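Local coordinates for protein possible prolidase (PDB 2P9B) that probably acts as an amidohydrolase-family hydrolase on carbon-nitrogen bonds, its assignment as a prolidase being only tentative, at residues A[264-269]-A[324-329]; A[32-37]-A[47-52]; A[158-163]-A[386-391]. One frame throughout, in Å; residues are numbered along the deposited sequence.

Contact 1. Residues A[264-269]-A[324-329]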
ATOM      1  N   ILE A 264      -2.236  11.033  -2.821  1.00 11.07           N
ATOM      2  CA  ILE A 264      -1.710  11.319  -4.146  1.00 10.60           C
ATOM      3  C   ILE A 264      -0.764  10.167  -4.473  1.00 10.73           C
ATOM      4  O   ILE A 264       0.147   9.882  -3.694  1.00 11.44           O
ATOM      5  CB  ILE A 264      -0.896  12.629  -4.164  1.00  9.84           C
ATOM      6  CG1 ILE A 264      -1.796  13.818  -3.803  1.00 12.11           C
ATOM      7  CG2 ILE A 264      -0.240  12.816  -5.534  1.00 11.68           C
ATOM      8  CD1 ILE A 264      -2.911  14.095  -4.797  1.00 14.82           C
ATOM      9  N   GLU A 265      -0.995   9.497  -5.601  1.00 11.79           N
ATOM     10  CA  GLU A 265      -0.135   8.394  -6.022  1.00 12.48           C
ATOM     11  C   GLU A 265       0.841   8.888  -7.079  1.00 12.85           C
ATOM     12  O   GLU A 265       0.451   9.588  -8.012  1.00 13.72           O
ATOM     13  CB  GLU A 265      -0.943   7.229  -6.601  1.00 14.96           C
ATOM     14  CG  GLU A 265      -1.548   6.310  -5.552  1.00 22.54           C
ATOM     15  CD  GLU A 265      -2.609   6.994  -4.736  1.00 24.26           C
ATOM     16  OE1 GLU A 265      -3.536   7.564  -5.351  1.00 29.37           O
ATOM     17  OE2 GLU A 265      -2.523   6.958  -3.491  1.00 18.98           O
ATOM     18  N   HIS A 266       2.103   8.495  -6.915  1.00 14.31           N
ATOM     19  CA  HIS A 266       3.209   8.876  -7.794  1.00 15.63           C
ATOM     20  C   HIS A 266       3.663  10.277  -7.396  1.00 15.13           C
ATOM     21  O   HIS A 266       4.681  10.442  -6.729  1.00 15.77           O
ATOM     22  CB  HIS A 266       2.790   8.838  -9.268  1.00 20.33           C
ATOM     23  CG  HIS A 266       2.501   7.459  -9.778  1.00 25.89           C
ATOM     24  ND1 HIS A 266       1.442   6.701  -9.323  1.00 30.90           N
ATOM     25  CD2 HIS A 266       3.134   6.702 -10.704  1.00 30.92           C
ATOM     26  CE1 HIS A 266       1.436   5.537  -9.949  1.00 31.85           C
ATOM     27  NE2 HIS A 266       2.452   5.512 -10.792  1.00 33.65           N
ATOM     28  N   GLY A 267       2.900  11.286  -7.798  1.00 15.28           N
ATOM     29  CA  GLY A 267       3.253  12.644  -7.426  1.00 14.36           C
ATOM     30  C   GLY A 267       4.196  13.349  -8.378  1.00 14.86           C
ATOM     31  O   GLY A 267       4.505  12.847  -9.457  1.00 15.26           O
ATOM     32  N   SER A 268       4.663  14.518  -7.961  1.00 14.83           N
ATOM     33  CA  SER A 268       5.554  15.325  -8.783  1.00 15.29           C
ATOM     34  C   SER A 268       6.408  16.195  -7.883  1.00 15.06           C
ATOM     35  O   SER A 268       6.316  16.110  -6.662  1.00 14.32           O
ATOM     36  CB  SER A 268       4.726  16.235  -9.683  1.00 17.74           C
ATOM     37  OG  SER A 268       4.001  17.170  -8.895  1.00 21.50           O
ATOM     38  N   VAL A 269       7.232  17.041  -8.491  1.00 14.96           N
ATOM     39  CA  VAL A 269       8.054  17.947  -7.709  1.00 15.81           C
ATOM     40  C   VAL A 269       7.072  18.898  -7.020  1.00 16.13           C
ATOM     41  O   VAL A 269       6.019  19.224  -7.576  1.00 16.98           O
ATOM     42  CB  VAL A 269       9.036  18.727  -8.613  1.00 17.33           C
ATOM     43  CG1 VAL A 269       8.269  19.517  -9.657  1.00 19.32           C
ATOM     44  CG2 VAL A 269       9.906  19.644  -7.761  1.00 19.23           C
ATOM     45  N   GLY A 324      11.758  11.620 -12.211  1.00 16.76           N
ATOM     46  CA  GLY A 324      12.589  12.601 -11.543  1.00 17.11           C
ATOM     47  C   GLY A 324      11.739  13.417 -10.586  1.00 16.76           C
ATOM     48  O   GLY A 324      12.162  13.746  -9.477  1.00 18.09           O
ATOM     49  N   GLY A 325      10.529  13.748 -11.026  1.00 17.33           N
ATOM     50  CA  GLY A 325       9.617  14.507 -10.193  1.00 16.35           C
ATOM     51  C   GLY A 325       9.119  13.681  -9.018  1.00 15.31           C
ATOM     52  O   GLY A 325       8.951  14.200  -7.918  1.00 15.72           O
HETATM   53  N   MSE A 326       8.866  12.392  -9.245  1.00 14.80           N
HETATM   54  CA  MSE A 326       8.398  11.517  -8.171  1.00 15.16           C
HETATM   55  C   MSE A 326       9.471  11.434  -7.087  1.00 15.18           C
HETATM   56  O   MSE A 326       9.184  11.516  -5.889  1.00 14.74           O
HETATM   57  CB  MSE A 326       8.103  10.102  -8.704  1.00 17.05           C
HETATM   58  CG  MSE A 326       6.834   9.975  -9.572  1.00 18.08           C
HETATM   59 SE   MSE A 326       6.743   8.383 -10.634  1.00 24.97          SE
HETATM   60  CE  MSE A 326       7.185   7.141  -9.289  1.00 20.13           C
ATOM     61  N   VAL A 327      10.716  11.266  -7.512  1.00 14.63           N
ATOM     62  CA  VAL A 327      11.808  11.161  -6.560  1.00 14.63           C
ATOM     63  C   VAL A 327      12.026  12.471  -5.820  1.00 14.39           C
ATOM     64  O   VAL A 327      12.079  12.497  -4.591  1.00 13.44           O
ATOM     65  CB  VAL A 327      13.113  10.733  -7.269  1.00 14.17           C
ATOM     66  CG1 VAL A 327      14.296  10.846  -6.319  1.00 16.22           C
ATOM     67  CG2 VAL A 327      12.971   9.300  -7.756  1.00 15.86           C
ATOM     68  N   SER A 328      12.143  13.562  -6.567  1.00 15.12           N
ATOM     69  CA  SER A 328      12.355  14.859  -5.946  1.00 15.69           C
ATOM     70  C   SER A 328      11.201  15.203  -5.002  1.00 15.72           C
ATOM     71  O   SER A 328      11.426  15.656  -3.882  1.00 16.47           O
ATOM     72  CB  SER A 328      12.498  15.937  -7.022  1.00 18.43           C
ATOM     73  OG  SER A 328      12.852  17.181  -6.437  1.00 19.76           O
ATOM     74  N   GLY A 329       9.969  14.973  -5.454  1.00 14.50           N
ATOM     75  CA  GLY A 329       8.812  15.267  -4.627  1.00 14.35           C
ATOM     76  C   GLY A 329       8.753  14.456  -3.343  1.00 14.27           C
ATOM     77  O   GLY A 329       8.322  14.956  -2.311  1.00 15.52           O
TER
HETATM   78  O   HOH W   1       6.360  11.806  -5.038  1.00 17.19           O
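His266 and Met326 meet where the loop after strand 263-264 of the amidohydrolase TIM-barrel fold runs across helix 313-335. Their side chains lie side by side and point the same way. His266 CD2 comes within 4.0 Å of SE in Met326, a selenomethionine, and SE approaches the imidazole obliquely, 72° off the ring normal. The first torsion of Met326 keeps CG beside its own backbone N (chi1 -73°), which brings this methylene to 3.6 Å from His266 O. The His266 side chain also touches Asp345, which with His77 and His79 outlines a vacant point consistent with an empty metal site, so Met326 flanks a residue bordering the probable active centre. A water bridges the backbones, donating to His266 O at 2.7 Å and to Met326 O at 3.0 Å. Gly267 follows with backbone angles at which a CB would jam against the carbonyl O of His266; its own carbonyl faces Met326 CG. Ser268 points its CB away from the helix, and its side chain touches Pro250 and Val253 of helix 250-259, while OG bonds to Val269 O from above the carbonyl plane. Its backbone instead lies over the glycines of the helix: Gly329 CA makes a CA-H...O contact of 3.3 Å with Ser268 O (144° at H), and a CB on Gly329 would clash with that oxygen. No direct hydrogen bond links loop and helix: Val269 N comes near Gly325 O at a poor angle, and that oxygen takes the helical bond from Gly329 N. At the exposed end, Val269 CG2 touches Ser328 OG at 4.1 Å.

Contact 2. Residues A[32-37]-A[47-52]; sequences RNMTIV and VAPSIE
Thr35 and Ser50 turn their hydroxyls to each other, OG1 and OG 2.7 Å apart in a hydrogen bond that either could donate. Ser50 OG lies beside its own backbone N (chi1 -59°), which aims it back at strand 34-38; His18 N, just after strand 14-17, also bonds to it. A water joins Thr35 OG1 to Ser50 O, adding a second link between the two residues. Asn33 brings OD1 to 3.6 Å from Ser50 CB, but the polar partner of that OD1 is His18 ND1. Met34, a selenomethionine, bends at both chi2 and chi3 and folds over the backbone of the adjoining strand, so that CE rests 3.5 Å from Ala48 C and SE 3.7 Å from Pro49 N. The same methyl meets Val47 CG1 at 4.1 Å, and Ile21 touches both Met34 and Val47. Between the strands, Thr35 and Ala48 form an antiparallel hydrogen-bonded pair, Thr35 N to Ala48 O at 2.8 Å and Ala48 N to Thr35 O at 3.1 Å. Past Pro49 the chain enters a short 3-10 turn, yet Ser50 N still reaches Asn33 O at 2.9 Å in a nearly straight bond (171°). Asn33 and Met34 together face Ala19 in a G1 beta bulge. The whole is a beta hairpin, strands 34-38 and 44-49, with the latter outermost in a small four-stranded mixed sheet.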
ATOM      1  N   ARG A  32      13.571  -6.561  23.111  1.00 19.69           N
ATOM      2  CA  ARG A  32      14.120  -7.911  23.145  1.00 21.01           C
ATOM      3  C   ARG A  32      13.396  -8.903  24.052  1.00 19.66           C
ATOM      4  O   ARG A  32      12.759  -8.517  25.029  1.00 19.71           O
ATOM      5  CB  ARG A  32      15.596  -7.835  23.533  1.00 23.11           C
ATOM      6  CG  ARG A  32      16.393  -6.902  22.641  1.00 28.07           C
ATOM      7  CD  ARG A  32      17.826  -6.758  23.117  1.00 32.32           C
ATOM      8  NE  ARG A  32      18.564  -5.784  22.314  1.00 36.23           N
ATOM      9  CZ  ARG A  32      18.296  -4.482  22.276  1.00 37.16           C
ATOM     10  NH1 ARG A  32      17.302  -3.979  22.998  1.00 38.34           N
ATOM     11  NH2 ARG A  32      19.020  -3.679  21.510  1.00 37.63           N
ATOM     12  N   ASN A  33      13.505 -10.184  23.700  1.00 18.39           N
ATOM     13  CA  ASN A  33      12.894 -11.287  24.445  1.00 19.09           C
ATOM     14  C   ASN A  33      11.474 -10.969  24.902  1.00 18.41           C
ATOM     15  O   ASN A  33      11.184 -10.875  26.100  1.00 17.78           O
ATOM     16  CB  ASN A  33      13.775 -11.656  25.639  1.00 22.49           C
ATOM     17  CG  ASN A  33      13.410 -13.000  26.237  1.00 26.33           C
ATOM     18  OD1 ASN A  33      12.997 -13.918  25.523  1.00 26.47           O
ATOM     19  ND2 ASN A  33      13.580 -13.134  27.548  1.00 29.35           N
HETATM   20  N   MSE A  34      10.598 -10.823  23.914  1.00 16.77           N
HETATM   21  CA  MSE A  34       9.197 -10.498  24.113  1.00 15.60           C
HETATM   22  C   MSE A  34       8.260 -11.634  23.720  1.00 15.15           C
HETATM   23  O   MSE A  34       8.602 -12.490  22.910  1.00 16.71           O
HETATM   24  CB  MSE A  34       8.833  -9.273  23.268  1.00 16.71           C
HETATM   25  CG  MSE A  34       9.653  -8.018  23.546  1.00 17.27           C
HETATM   26 SE   MSE A  34       9.454  -7.368  25.320  1.00 24.27          SE
HETATM   27  CE  MSE A  34       7.732  -6.648  25.129  1.00 19.79           C
ATOM     28  N   THR A  35       7.066 -11.620  24.296  1.00 14.81           N
ATOM     29  CA  THR A  35       6.051 -12.602  23.967  1.00 15.08           C
ATOM     30  C   THR A  35       4.818 -11.831  23.516  1.00 15.64           C
ATOM     31  O   THR A  35       4.451 -10.823  24.119  1.00 15.23           O
ATOM     32  CB  THR A  35       5.663 -13.473  25.181  1.00 15.76           C
ATOM     33  OG1 THR A  35       6.759 -14.325  25.526  1.00 16.02           O
ATOM     34  CG2 THR A  35       4.431 -14.325  24.865  1.00 17.03           C
ATOM     35  N   ILE A  36       4.200 -12.288  22.435  1.00 15.27           N
ATOM     36  CA  ILE A  36       2.990 -11.660  21.938  1.00 14.50           C
ATOM     37  C   ILE A  36       1.909 -12.717  22.074  1.00 14.49           C
ATOM     38  O   ILE A  36       2.016 -13.803  21.502  1.00 15.59           O
ATOM     39  CB  ILE A  36       3.114 -11.248  20.457  1.00 13.49           C
ATOM     40  CG1 ILE A  36       4.224 -10.205  20.290  1.00 15.52           C
ATOM     41  CG2 ILE A  36       1.786 -10.676  19.973  1.00 13.14           C
ATOM     42  CD1 ILE A  36       4.429  -9.745  18.854  1.00 17.92           C
ATOM     43  N   VAL A  37       0.877 -12.403  22.847  1.00 13.42           N
ATOM     44  CA  VAL A  37      -0.212 -13.336  23.067  1.00 14.19           C
ATOM     45  C   VAL A  37      -1.425 -12.935  22.240  1.00 14.47           C
ATOM     46  O   VAL A  37      -1.889 -11.798  22.314  1.00 15.42           O
ATOM     47  CB  VAL A  37      -0.604 -13.378  24.557  1.00 14.67           C
ATOM     48  CG1 VAL A  37      -1.711 -14.401  24.772  1.00 15.42           C
ATOM     49  CG2 VAL A  37       0.624 -13.713  25.401  1.00 14.95           C
ATOM     50  N   VAL A  47       1.551  -8.068  25.175  1.00 19.07           N
ATOM     51  CA  VAL A  47       2.837  -7.796  24.540  1.00 17.98           C
ATOM     52  C   VAL A  47       3.746  -7.464  25.715  1.00 18.62           C
ATOM     53  O   VAL A  47       3.716  -6.349  26.230  1.00 21.18           O
ATOM     54  CB  VAL A  47       2.793  -6.586  23.589  1.00 17.38           C
ATOM     55  CG1 VAL A  47       4.179  -6.345  23.009  1.00 18.43           C
ATOM     56  CG2 VAL A  47       1.793  -6.827  22.473  1.00 16.15           C
ATOM     57  N   ALA A  48       4.540  -8.430  26.156  1.00 17.51           N
ATOM     58  CA  ALA A  48       5.399  -8.193  27.307  1.00 17.43           C
ATOM     59  C   ALA A  48       6.617  -9.106  27.340  1.00 15.72           C
ATOM     60  O   ALA A  48       6.681 -10.096  26.612  1.00 15.59           O
ATOM     61  CB  ALA A  48       4.583  -8.371  28.583  1.00 17.42           C
ATOM     62  N   PRO A  49       7.606  -8.778  28.188  1.00 15.95           N
ATOM     63  CA  PRO A  49       8.818  -9.595  28.300  1.00 15.86           C
ATOM     64  C   PRO A  49       8.419 -11.052  28.528  1.00 14.68           C
ATOM     65  O   PRO A  49       7.556 -11.345  29.349  1.00 15.82           O
ATOM     66  CB  PRO A  49       9.522  -8.993  29.514  1.00 16.49           C
ATOM     67  CG  PRO A  49       9.167  -7.539  29.401  1.00 16.82           C
ATOM     68  CD  PRO A  49       7.687  -7.597  29.066  1.00 16.85           C
ATOM     69  N   SER A  50       9.047 -11.952  27.786  1.00 15.27           N
ATOM     70  CA  SER A  50       8.749 -13.369  27.883  1.00 16.73           C
ATOM     71  C   SER A  50       8.932 -13.930  29.291  1.00 16.27           C
ATOM     72  O   SER A  50       8.134 -14.739  29.755  1.00 17.37           O
ATOM     73  CB  SER A  50       9.634 -14.153  26.908  1.00 18.55           C
ATOM     74  OG  SER A  50       9.426 -13.724  25.575  1.00 19.69           O
ATOM     75  N   ILE A  51       9.979 -13.489  29.972  1.00 18.62           N
ATOM     76  CA  ILE A  51      10.268 -13.988  31.309  1.00 18.80           C
ATOM     77  C   ILE A  51       9.126 -13.816  32.304  1.00 18.32           C
ATOM     78  O   ILE A  51       8.993 -14.609  33.236  1.00 18.85           O
ATOM     79  CB  ILE A  51      11.541 -13.321  31.873  1.00 20.98           C
ATOM     80  CG1 ILE A  51      12.007 -14.060  33.128  1.00 21.78           C
ATOM     81  CG2 ILE A  51      11.268 -11.863  32.191  1.00 20.27           C
ATOM     82  CD1 ILE A  51      13.377 -13.616  33.612  1.00 25.20           C
ATOM     83  N   GLU A  52       8.294 -12.799  32.113  1.00 18.66           N
ATOM     84  CA  GLU A  52       7.190 -12.552  33.043  1.00 20.36           C
ATOM     85  C   GLU A  52       5.827 -12.911  32.476  1.00 22.12           C
ATOM     86  O   GLU A  52       4.805 -12.729  33.140  1.00 21.67           O
ATOM     87  CB  GLU A  52       7.169 -11.077  33.451  1.00 22.17           C
ATOM     88  CG  GLU A  52       7.027 -10.128  32.274  1.00 24.35           C
ATOM     89  CD  GLU A  52       6.934  -8.665  32.681  1.00 24.83           C
ATOM     90  OE1 GLU A  52       7.773  -8.206  33.481  1.00 23.17           O
ATOM     91  OE2 GLU A  52       6.023  -7.970  32.183  1.00 26.58           O
TER
HETATM   92  O   HOH W   2      11.939 -11.445  28.782  1.00 19.83           O
HETATM   93  O   HOH W   3       6.251 -16.018  27.406  1.00 24.69           O

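Contact 3. Residues A[158-163]-A[386-391]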
ATOM      1  N   ARG A 158      -6.315  -7.968   4.698  1.00 10.36           N
ATOM      2  CA  ARG A 158      -7.407  -7.025   4.901  1.00 10.17           C
ATOM      3  C   ARG A 158      -7.372  -6.201   3.617  1.00 11.63           C
ATOM      4  O   ARG A 158      -6.314  -5.692   3.242  1.00 12.52           O
ATOM      5  CB  ARG A 158      -7.107  -6.148   6.119  1.00 10.62           C
ATOM      6  CG  ARG A 158      -8.113  -5.043   6.364  1.00 11.04           C
ATOM      7  CD  ARG A 158      -7.768  -4.258   7.626  1.00 14.26           C
ATOM      8  NE  ARG A 158      -7.832  -5.086   8.833  1.00 13.83           N
ATOM      9  CZ  ARG A 158      -6.788  -5.695   9.388  1.00 14.43           C
ATOM     10  NH1 ARG A 158      -5.578  -5.577   8.855  1.00 12.94           N
ATOM     11  NH2 ARG A 158      -6.953  -6.418  10.488  1.00 15.14           N
ATOM     12  N   ILE A 159      -8.512  -6.073   2.944  1.00 10.56           N
ATOM     13  CA  ILE A 159      -8.556  -5.358   1.675  1.00 10.66           C
ATOM     14  C   ILE A 159      -9.458  -4.134   1.572  1.00  9.94           C
ATOM     15  O   ILE A 159     -10.619  -4.164   1.987  1.00 12.48           O
ATOM     16  CB  ILE A 159      -8.996  -6.315   0.519  1.00 10.10           C
ATOM     17  CG1 ILE A 159      -8.027  -7.490   0.400  1.00 10.15           C
ATOM     18  CG2 ILE A 159      -9.071  -5.549  -0.804  1.00 13.22           C
ATOM     19  CD1 ILE A 159      -8.471  -8.534  -0.632  1.00 12.58           C
ATOM     20  N   LEU A 160      -8.900  -3.047   1.045  1.00 10.67           N
ATOM     21  CA  LEU A 160      -9.687  -1.853   0.764  1.00 10.08           C
ATOM     22  C   LEU A 160      -9.804  -1.954  -0.752  1.00 11.68           C
ATOM     23  O   LEU A 160      -8.820  -1.768  -1.467  1.00 11.69           O
ATOM     24  CB  LEU A 160      -8.956  -0.571   1.150  1.00 11.34           C
ATOM     25  CG  LEU A 160      -9.132  -0.108   2.595  1.00 12.14           C
ATOM     26  CD1 LEU A 160      -8.352  -1.010   3.539  1.00 15.74           C
ATOM     27  CD2 LEU A 160      -8.655   1.330   2.705  1.00 13.96           C
ATOM     28  N   ALA A 161     -11.001  -2.279  -1.230  1.00 10.65           N
ATOM     29  CA  ALA A 161     -11.252  -2.445  -2.661  1.00 10.85           C
ATOM     30  C   ALA A 161     -11.810  -1.176  -3.291  1.00 10.15           C
ATOM     31  O   ALA A 161     -12.766  -0.597  -2.793  1.00 11.67           O
ATOM     32  CB  ALA A 161     -12.226  -3.606  -2.883  1.00 10.19           C
ATOM     33  N   SER A 162     -11.210  -0.770  -4.404  1.00 10.19           N
ATOM     34  CA  SER A 162     -11.612   0.442  -5.100  1.00  9.94           C
ATOM     35  C   SER A 162     -12.633   0.243  -6.208  1.00 10.96           C
ATOM     36  O   SER A 162     -13.268   1.204  -6.641  1.00 12.24           O
ATOM     37  CB  SER A 162     -10.385   1.084  -5.735  1.00 10.48           C
ATOM     38  OG  SER A 162      -9.931   0.268  -6.807  1.00 13.05           O
ATOM     39  N   GLY A 163     -12.797  -0.990  -6.674  1.00 11.44           N
ATOM     40  CA  GLY A 163     -13.693  -1.195  -7.798  1.00 11.73           C
ATOM     41  C   GLY A 163     -12.947  -0.598  -8.984  1.00 13.50           C
ATOM     42  O   GLY A 163     -11.751  -0.313  -8.867  1.00 12.32           O
ATOM     43  N   LEU A 386      -4.679   4.714   5.417  1.00 11.68           N
ATOM     44  CA  LEU A 386      -5.799   3.899   4.941  1.00 11.71           C
ATOM     45  C   LEU A 386      -6.992   3.886   5.890  1.00 12.20           C
ATOM     46  O   LEU A 386      -8.014   3.247   5.606  1.00 13.33           O
ATOM     47  CB  LEU A 386      -5.337   2.463   4.685  1.00 11.32           C
ATOM     48  CG  LEU A 386      -4.249   2.297   3.622  1.00 10.99           C
ATOM     49  CD1 LEU A 386      -3.996   0.818   3.387  1.00 10.25           C
ATOM     50  CD2 LEU A 386      -4.681   2.962   2.330  1.00 13.55           C
ATOM     51  N   GLY A 387      -6.860   4.588   7.012  1.00 11.71           N
ATOM     52  CA  GLY A 387      -7.943   4.662   7.978  1.00 12.23           C
ATOM     53  C   GLY A 387      -8.203   3.404   8.790  1.00 14.00           C
ATOM     54  O   GLY A 387      -9.320   3.187   9.274  1.00 15.61           O
ATOM     55  N   VAL A 388      -7.181   2.573   8.961  1.00 12.56           N
ATOM     56  CA  VAL A 388      -7.346   1.340   9.721  1.00 13.34           C
ATOM     57  C   VAL A 388      -6.402   1.259  10.925  1.00 13.46           C
ATOM     58  O   VAL A 388      -6.203   0.187  11.490  1.00 13.69           O
ATOM     59  CB  VAL A 388      -7.111   0.105   8.819  1.00 12.10           C
ATOM     60  CG1 VAL A 388      -8.199   0.034   7.747  1.00 12.92           C
ATOM     61  CG2 VAL A 388      -5.735   0.191   8.163  1.00 11.48           C
ATOM     62  N   ASP A 389      -5.851   2.398  11.328  1.00 14.03           N
ATOM     63  CA  ASP A 389      -4.917   2.438  12.446  1.00 14.44           C
ATOM     64  C   ASP A 389      -5.513   1.997  13.777  1.00 14.62           C
ATOM     65  O   ASP A 389      -4.785   1.617  14.687  1.00 14.65           O
ATOM     66  CB  ASP A 389      -4.322   3.841  12.591  1.00 15.72           C
ATOM     67  CG  ASP A 389      -5.380   4.915  12.678  1.00 19.05           C
ATOM     68  OD1 ASP A 389      -6.136   5.095  11.697  1.00 20.98           O
ATOM     69  OD2 ASP A 389      -5.454   5.583  13.731  1.00 22.93           O
ATOM     70  N   ALA A 390      -6.832   2.046  13.893  1.00 15.05           N
ATOM     71  CA  ALA A 390      -7.466   1.631  15.134  1.00 16.44           C
ATOM     72  C   ALA A 390      -7.402   0.115  15.280  1.00 16.64           C
ATOM     73  O   ALA A 390      -7.399  -0.411  16.393  1.00 17.37           O
ATOM     74  CB  ALA A 390      -8.918   2.100  15.165  1.00 18.24           C
ATOM     75  N   GLU A 391      -7.329  -0.592  14.156  1.00 15.60           N
ATOM     76  CA  GLU A 391      -7.302  -2.047  14.211  1.00 16.67           C
ATOM     77  C   GLU A 391      -6.002  -2.724  13.791  1.00 14.82           C
ATOM     78  O   GLU A 391      -5.803  -3.903  14.079  1.00 16.01           O
ATOM     79  CB  GLU A 391      -8.456  -2.610  13.380  1.00 22.12           C
ATOM     80  CG  GLU A 391      -8.302  -2.423  11.887  1.00 27.47           C
ATOM     81  CD  GLU A 391      -9.550  -2.822  11.122  1.00 32.32           C
ATOM     82  OE1 GLU A 391     -10.118  -3.894  11.424  1.00 35.35           O
ATOM     83  OE2 GLU A 391      -9.960  -2.064  10.218  1.00 34.66           O
TER
HETATM   84  O   HOH W   4      -9.459  -6.181  12.208  1.00 30.92           O
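Arg158 lays one face of its guanidinium against CG of Glu391, the two side chains sliding past each other in opposite directions. The pair ties strand 158-160 of the TIM-barrel amidohydrolase fold to the loop that follows helix 371-385. Guanidinium and carboxylate planes stand 48° apart, so the groups are not aligned for a paired, two-pronged bridge. What remains is a long salt bridge, Arg158 NE to Glu391 OE1 at 3.7 Å, supplemented by a water that accepts from Arg158 NH2 at 3.0 Å and donates to Glu391 OE1 at 2.5 Å. The bend at chi3 (-63°) turns the arginine head aside, and its NH1 is held by Thr131 OG1 and by a salt bridge to Asp402. Glu391 has CG between its backbone N and carbonyl carbon (chi1 70°), with the chain extended beyond, which carries the carboxylate across to Arg158. Cutting Glu391 back to an alanine is likely to leave Arg158 NE without its acidic mate and the bridging water without its acceptor, and to take the CG methylene away from one face of the guanidinium. Along the loop, Glu391 N bonds to Val388 O at 3.0 Å, while Gly387, with positive phi, ends the helix in a Schellman motif. Val388 CG1 packs against both strand residues, 4.3 Å from Arg158 CD and 4.3 Å from Leu160 CD1. Farther along the strand the side chains that meet are apolar: Leu160 and Leu386 cross obliquely, and Leu386 also touches Ile74 and Ala76 of strand 68-78. Leu160 CD2 stands 4.0 Å from Leu386 CB and closes on Leu386 O at 3.5 Å.

Contacts 1 and 3 are buried and belong to the barrel, whereas contact 2 is a partly exposed hairpin about 41 Å from contact 1 between centres. Contact 1 is nested within the loop closed by contact 3; contact 2 closes before either opens. No two share an element. Each barrel contact joins a loop to a regular element, a helix in contact 1 and a strand in contact 3; neither has a direct hydrogen bond across it, and each has a bridging water, but contact 1 rests on close backbone packing at glycines and a selenomethionine beside a histidine, contact 3 on apolar side chains and a long salt bridge. The hairpin is held by regular backbone bonds and a hydroxyl pair.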